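Local coordinates for protein Nup188 (Myceliophthora thermophila, PDB 4KF8) that is a scaffold nucleoporin of the nuclear pore complex, with structural and functional properties shared with nuclear transport receptors, at residues Val42-Thr47 / Leu108-Ser113; Ala16-Val21 / Ser31-Leu36. All coordinates share one frame; numbering follows the deposited sequence.

Contact 1: Val42-Thr47 / Leu108-Ser113; sequences VVLRGT and LQACLS
The Arg45 guanidinium lies with one face against the backbone of Ala110. Ala110 CA sits over the centre of the group, 3.8 Å above its plane. Gln109 CB and Ser113 OG approach the same group obliquely. The Gln109 amide is turned almost square to it, the two planes 89° apart, and Gln109 CB lies 3.5 Å from Arg45 NH2. Arg45 CG already leans toward helix 98-113; the bend at chi2 (-65°) then brings the guanidinium level with Ala110. Its one bond across is weak: Arg45 NH1 to Ser113 OG, 3.4 Å and bent at the hydrogen (136°). The Ser113 hydroxyl gives its own proton to Gln109 O, one turn back, so it meets Arg45 as an acceptor.

Helix 30-46 and helix 98-113 run roughly parallel here, the axes of the short segments 8.6 Å apart. Helix 67-84 comes between them in the chain. Two near-parallel helices with one between them in sequence are consistent with an alpha-solenoid, where successive helices run antiparallel and alternate ones run alike. Beside the arginine the contact is apolar. Leu44 CB meets Ala110 CB at 3.5 Å, where the small methyl lets the backbones come close. Leu44 CD1 reaches on to Cys111 SG, 3.8 Å away. Cys111 also packs on Val70 and Leu74 of helix 67-84.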
loop_
_atom_site.group_PDB
_atom_site.type_symbol
_atom_site.label_atom_id
_atom_site.label_comp_id
_atom_site.label_asym_id
_atom_site.label_seq_id
_atom_site.Cartn_x
_atom_site.Cartn_y
_atom_site.Cartn_z
ATOM N N VAL A 42 16.065 10.880 -3.524
ATOM C CA VAL A 42 17.363 10.286 -3.227
ATOM C C VAL A 42 17.924 10.818 -1.910
ATOM O O VAL A 42 18.345 10.043 -1.052
ATOM C CB VAL A 42 18.372 10.512 -4.378
ATOM C CG1 VAL A 42 19.785 10.208 -3.923
ATOM C CG2 VAL A 42 18.001 9.662 -5.583
ATOM N N VAL A 43 17.912 12.138 -1.753
ATOM C CA VAL A 43 18.377 12.785 -0.528
ATOM C C VAL A 43 17.598 12.306 0.695
ATOM O O VAL A 43 18.187 11.972 1.720
ATOM C CB VAL A 43 18.259 14.321 -0.616
ATOM C CG1 VAL A 43 18.698 14.963 0.691
ATOM C CG2 VAL A 43 19.084 14.855 -1.777
ATOM N N LEU A 44 16.273 12.276 0.574
ATOM C CA LEU A 44 15.400 11.837 1.660
ATOM C C LEU A 44 15.676 10.401 2.094
ATOM O O LEU A 44 15.714 10.103 3.286
ATOM C CB LEU A 44 13.933 11.994 1.262
ATOM C CG LEU A 44 13.351 13.405 1.326
ATOM C CD1 LEU A 44 12.027 13.470 0.595
ATOM C CD2 LEU A 44 13.189 13.836 2.770
ATOM N N ARG A 45 15.860 9.512 1.123
ATOM C CA ARG A 45 16.258 8.144 1.421
ATOM C C ARG A 45 17.662 8.141 2.005
ATOM O O ARG A 45 18.010 7.277 2.804
ATOM C CB ARG A 45 16.206 7.281 0.162
ATOM C CG ARG A 45 14.808 6.922 -0.294
ATOM C CD ARG A 45 14.125 6.031 0.729
ATOM N NE ARG A 45 12.736 5.743 0.383
ATOM C CZ ARG A 45 11.833 5.300 1.251
ATOM N NH1 ARG A 45 12.174 5.101 2.516
ATOM N NH2 ARG A 45 10.588 5.061 0.858
ATOM N N GLY A 46 18.464 9.121 1.606
ATOM C CA GLY A 46 19.824 9.234 2.095
ATOM C C GLY A 46 19.886 9.753 3.517
ATOM O O GLY A 46 20.940 9.716 4.153
ATOM N N THR A 47 18.755 10.241 4.019
ATOM C CA THR A 47 18.682 10.747 5.386
ATOM C C THR A 47 18.513 9.622 6.394
ATOM O O THR A 47 17.511 9.558 7.101
ATOM C CB THR A 47 17.523 11.740 5.579
ATOM O OG1 THR A 47 16.290 11.107 5.223
ATOM C CG2 THR A 47 17.724 12.979 4.721
ATOM N N LEU A 108 6.628 11.000 -0.172
ATOM C CA LEU A 108 5.921 10.907 1.105
ATOM C C LEU A 108 6.477 9.785 1.980
ATOM O O LEU A 108 6.703 9.976 3.175
ATOM C CB LEU A 108 4.424 10.692 0.868
ATOM C CG LEU A 108 3.525 10.456 2.089
ATOM C CD1 LEU A 108 3.537 11.647 3.037
ATOM C CD2 LEU A 108 2.105 10.140 1.653
ATOM N N GLN A 109 6.702 8.621 1.376
ATOM C CA GLN A 109 7.256 7.471 2.086
ATOM C C GLN A 109 8.638 7.775 2.644
ATOM O O GLN A 109 8.973 7.376 3.759
ATOM C CB GLN A 109 7.357 6.256 1.167
ATOM C CG GLN A 109 6.123 5.970 0.343
ATOM C CD GLN A 109 6.225 4.660 -0.419
ATOM O OE1 GLN A 109 6.780 3.678 0.081
ATOM N NE2 GLN A 109 5.695 4.642 -1.638
ATOM N N ALA A 110 9.443 8.472 1.854
ATOM C CA ALA A 110 10.793 8.820 2.262
ATOM C C ALA A 110 10.762 9.795 3.431
ATOM O O ALA A 110 11.580 9.704 4.343
ATOM C CB ALA A 110 11.550 9.410 1.097
ATOM N N CYS A 111 9.805 10.719 3.396
ATOM C CA CYS A 111 9.607 11.690 4.474
ATOM C C CYS A 111 9.242 11.014 5.784
ATOM O O CYS A 111 9.812 11.319 6.831
ATOM C CB CYS A 111 8.515 12.700 4.105
ATOM S SG CYS A 111 8.940 13.833 2.758
ATOM N N LEU A 112 8.290 10.092 5.719
ATOM C CA LEU A 112 7.781 9.427 6.916
ATOM C C LEU A 112 8.731 8.362 7.459
ATOM O O LEU A 112 8.499 7.806 8.530
ATOM C CB LEU A 112 6.400 8.821 6.645
ATOM C CG LEU A 112 5.338 9.792 6.123
ATOM C CD1 LEU A 112 4.028 9.074 5.845
ATOM C CD2 LEU A 112 5.132 10.947 7.094
ATOM N N SER A 113 9.803 8.085 6.723
ATOM C CA SER A 113 10.780 7.089 7.143
ATOM C C SER A 113 11.937 7.734 7.901
ATOM O O SER A 113 12.681 7.057 8.609
ATOM C CB SER A 113 11.310 6.319 5.933
ATOM O OG SER A 113 10.250 5.753 5.184
#

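Contact 2: Ala16-Val21 / Ser31-Leu36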
loop_
_atom_site.group_PDB
_atom_site.type_symbol
_atom_site.label_atom_id
_atom_site.label_comp_id
_atom_site.label_asym_id
_atom_site.label_seq_id
_atom_site.Cartn_x
_atom_site.Cartn_y
_atom_site.Cartn_z
ATOM N N ALA A 16 15.159 24.368 -1.039
ATOM C CA ALA A 16 15.163 25.778 -1.409
ATOM C C ALA A 16 15.068 25.928 -2.925
ATOM O O ALA A 16 14.519 26.906 -3.432
ATOM C CB ALA A 16 16.412 26.465 -0.884
ATOM N N THR A 17 15.599 24.944 -3.641
ATOM C CA THR A 17 15.614 24.960 -5.098
ATOM C C THR A 17 14.257 24.581 -5.691
ATOM O O THR A 17 13.866 25.095 -6.740
ATOM C CB THR A 17 16.699 24.016 -5.639
ATOM O OG1 THR A 17 17.944 24.303 -4.989
ATOM C CG2 THR A 17 16.866 24.177 -7.144
ATOM N N ILE A 18 13.537 23.688 -5.019
ATOM C CA ILE A 18 12.225 23.260 -5.503
ATOM C C ILE A 18 11.197 24.397 -5.442
ATOM O O ILE A 18 10.349 24.527 -6.325
ATOM C CB ILE A 18 11.701 21.994 -4.759
ATOM C CG1 ILE A 18 10.640 21.272 -5.592
ATOM C CG2 ILE A 18 11.161 22.327 -3.377
ATOM C CD1 ILE A 18 11.219 20.378 -6.659
ATOM N N ASN A 19 11.291 25.228 -4.408
ATOM C CA ASN A 19 10.365 26.338 -4.245
ATOM C C ASN A 19 10.642 27.445 -5.250
ATOM O O ASN A 19 9.756 28.235 -5.576
ATOM C CB ASN A 19 10.423 26.891 -2.820
ATOM C CG ASN A 19 9.282 26.395 -1.956
ATOM O OD1 ASN A 19 8.212 27.002 -1.915
ATOM N ND2 ASN A 19 9.502 25.282 -1.259
ATOM N N GLY A 20 11.876 27.491 -5.739
ATOM C CA GLY A 20 12.280 28.507 -6.690
ATOM C C GLY A 20 11.650 28.331 -8.057
ATOM O O GLY A 20 11.528 29.293 -8.813
ATOM N N VAL A 21 11.255 27.101 -8.376
ATOM C CA VAL A 21 10.642 26.808 -9.669
ATOM C C VAL A 21 9.306 27.527 -9.809
ATOM O O VAL A 21 8.356 27.239 -9.085
ATOM C CB VAL A 21 10.473 25.292 -9.900
ATOM C CG1 VAL A 21 9.579 25.029 -11.101
ATOM C CG2 VAL A 21 11.831 24.637 -10.091
ATOM N N SER A 31 9.557 18.586 -16.940
ATOM C CA SER A 31 10.565 17.533 -16.938
ATOM C C SER A 31 11.716 17.856 -15.993
ATOM O O SER A 31 12.299 16.958 -15.390
ATOM C CB SER A 31 11.087 17.305 -18.354
ATOM O OG SER A 31 11.457 18.536 -18.948
ATOM N N TYR A 32 12.046 19.137 -15.866
ATOM C CA TYR A 32 13.074 19.562 -14.922
ATOM C C TYR A 32 12.569 19.416 -13.486
ATOM O O TYR A 32 13.321 19.029 -12.586
ATOM C CB TYR A 32 13.513 21.004 -15.197
ATOM C CG TYR A 32 14.496 21.544 -14.181
ATOM C CD1 TYR A 32 15.691 20.887 -13.925
ATOM C CD2 TYR A 32 14.230 22.712 -13.485
ATOM C CE1 TYR A 32 16.590 21.376 -12.996
ATOM C CE2 TYR A 32 15.120 23.209 -12.557
ATOM C CZ TYR A 32 16.297 22.539 -12.316
ATOM O OH TYR A 32 17.182 23.037 -11.390
ATOM N N PHE A 33 11.291 19.722 -13.280
ATOM C CA PHE A 33 10.670 19.535 -11.974
ATOM C C PHE A 33 10.669 18.052 -11.610
ATOM O O PHE A 33 10.935 17.692 -10.469
ATOM C CB PHE A 33 9.247 20.103 -11.961
ATOM C CG PHE A 33 8.728 20.421 -10.585
ATOM C CD1 PHE A 33 9.219 21.505 -9.880
ATOM C CD2 PHE A 33 7.734 19.646 -10.001
ATOM C CE1 PHE A 33 8.740 21.805 -8.614
ATOM C CE2 PHE A 33 7.253 19.943 -8.736
ATOM C CZ PHE A 33 7.757 21.021 -8.043
ATOM N N ARG A 34 10.399 17.204 -12.602
ATOM C CA ARG A 34 10.380 15.751 -12.421
ATOM C C ARG A 34 11.681 15.163 -11.873
ATOM O O ARG A 34 11.652 14.191 -11.127
ATOM C CB ARG A 34 10.033 15.046 -13.735
ATOM C CG ARG A 34 8.565 15.078 -14.112
ATOM C CD ARG A 34 8.350 14.474 -15.488
ATOM N NE ARG A 34 6.949 14.514 -15.891
ATOM C CZ ARG A 34 6.521 14.305 -17.132
ATOM N NH1 ARG A 34 7.387 14.046 -18.102
ATOM N NH2 ARG A 34 5.226 14.361 -17.407
ATOM N N THR A 35 12.819 15.735 -12.251
ATOM C CA THR A 35 14.105 15.211 -11.791
ATOM C C THR A 35 14.559 15.875 -10.494
ATOM O O THR A 35 15.345 15.303 -9.739
ATOM C CB THR A 35 15.210 15.318 -12.865
ATOM O OG1 THR A 35 15.330 16.678 -13.293
ATOM C CG2 THR A 35 14.873 14.444 -14.063
ATOM N N LEU A 36 14.064 17.081 -10.239
ATOM C CA LEU A 36 14.266 17.726 -8.946
ATOM C C LEU A 36 13.628 16.886 -7.849
ATOM O O LEU A 36 14.213 16.675 -6.786
ATOM C CB LEU A 36 13.644 19.122 -8.937
ATOM C CG LEU A 36 14.388 20.242 -9.661
ATOM C CD1 LEU A 36 13.652 21.551 -9.465
ATOM C CD2 LEU A 36 15.808 20.340 -9.143
#
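Ile18 and Val21 meet Phe33 and Leu36 where two consecutive helices form an antiparallel helical hairpin. Helix 7-20 leads into a short connection, and helix 30-46 returns alongside it in the opposite direction. The short axes here are 161° apart in direction and come no closer than 10.7 Å. Large side chains fill that distance.

The tight part is mostly apolar. Ile18 crosses the Phe33 side chain at about a right angle. Ile18 CG1 is anti to its own backbone N (chi1 -159°), which carries CD1 across to the other helix. Ile18 CD1 touches Phe33 CE1 at 3.5 Å and Leu36 CB at 3.6 Å. Val21, just past the helix end, uses both branches. Val21 CG1 lies 3.7 Å from Phe33 CD1, and Val21 CG2 lies 3.6 Å from Leu36 CD1. Ile18 CD1 and Val21 CG1 both reach the Phe33 ring obliquely. Ile18 O lies at the edge of that ring, in its plane. Beyond the two segments, the ring meets Trp25 edge-to-face and also packs on Pro24. Replacing Phe33 by an alanine removes the ring that Trp25 meets and would probably open a gap beside Ile18 and Val21.

The other side is loose. Thr17 CG2 comes only to 4.4 Å from Tyr32 OH, and no hydrogen bond joins the segments. The Thr17 hydroxyl instead bonds to Leu13 O in its own helix. Tyr32 is exposed, with Val21 CG2 a distant neighbour of its ring. Its own helix supports it: Leu36 CG lies over one face, toward the rim. The Tyr32 carbonyl O accepts two bonds from the same face of its plane, one from Leu36 N and one from Thr35 OG1.

Both contacts use helix 30-46, contact 2 near its start and contact 1 at its end. Their centres lie 17 Å apart. Contact 2 joins the helix to its predecessor, running antiparallel. Contact 1 joins it, nearly parallel, to helix 98-113. Each is partly buried, with three buried residues, but contact 1 lies nearer the centre of the chain. Their chemistry differs too, with the helix spacing. In contact 1 (axes 8.6 Å apart) a small residue allows close helices, and an exposed arginine adds a weak polar link. Contact 2 (10.7 Å) spans a wider gap mainly with bulky apolar side chains, and no hydrogen bond crosses it. Helix 67-84 packs against both, through Ile18 and Cys111.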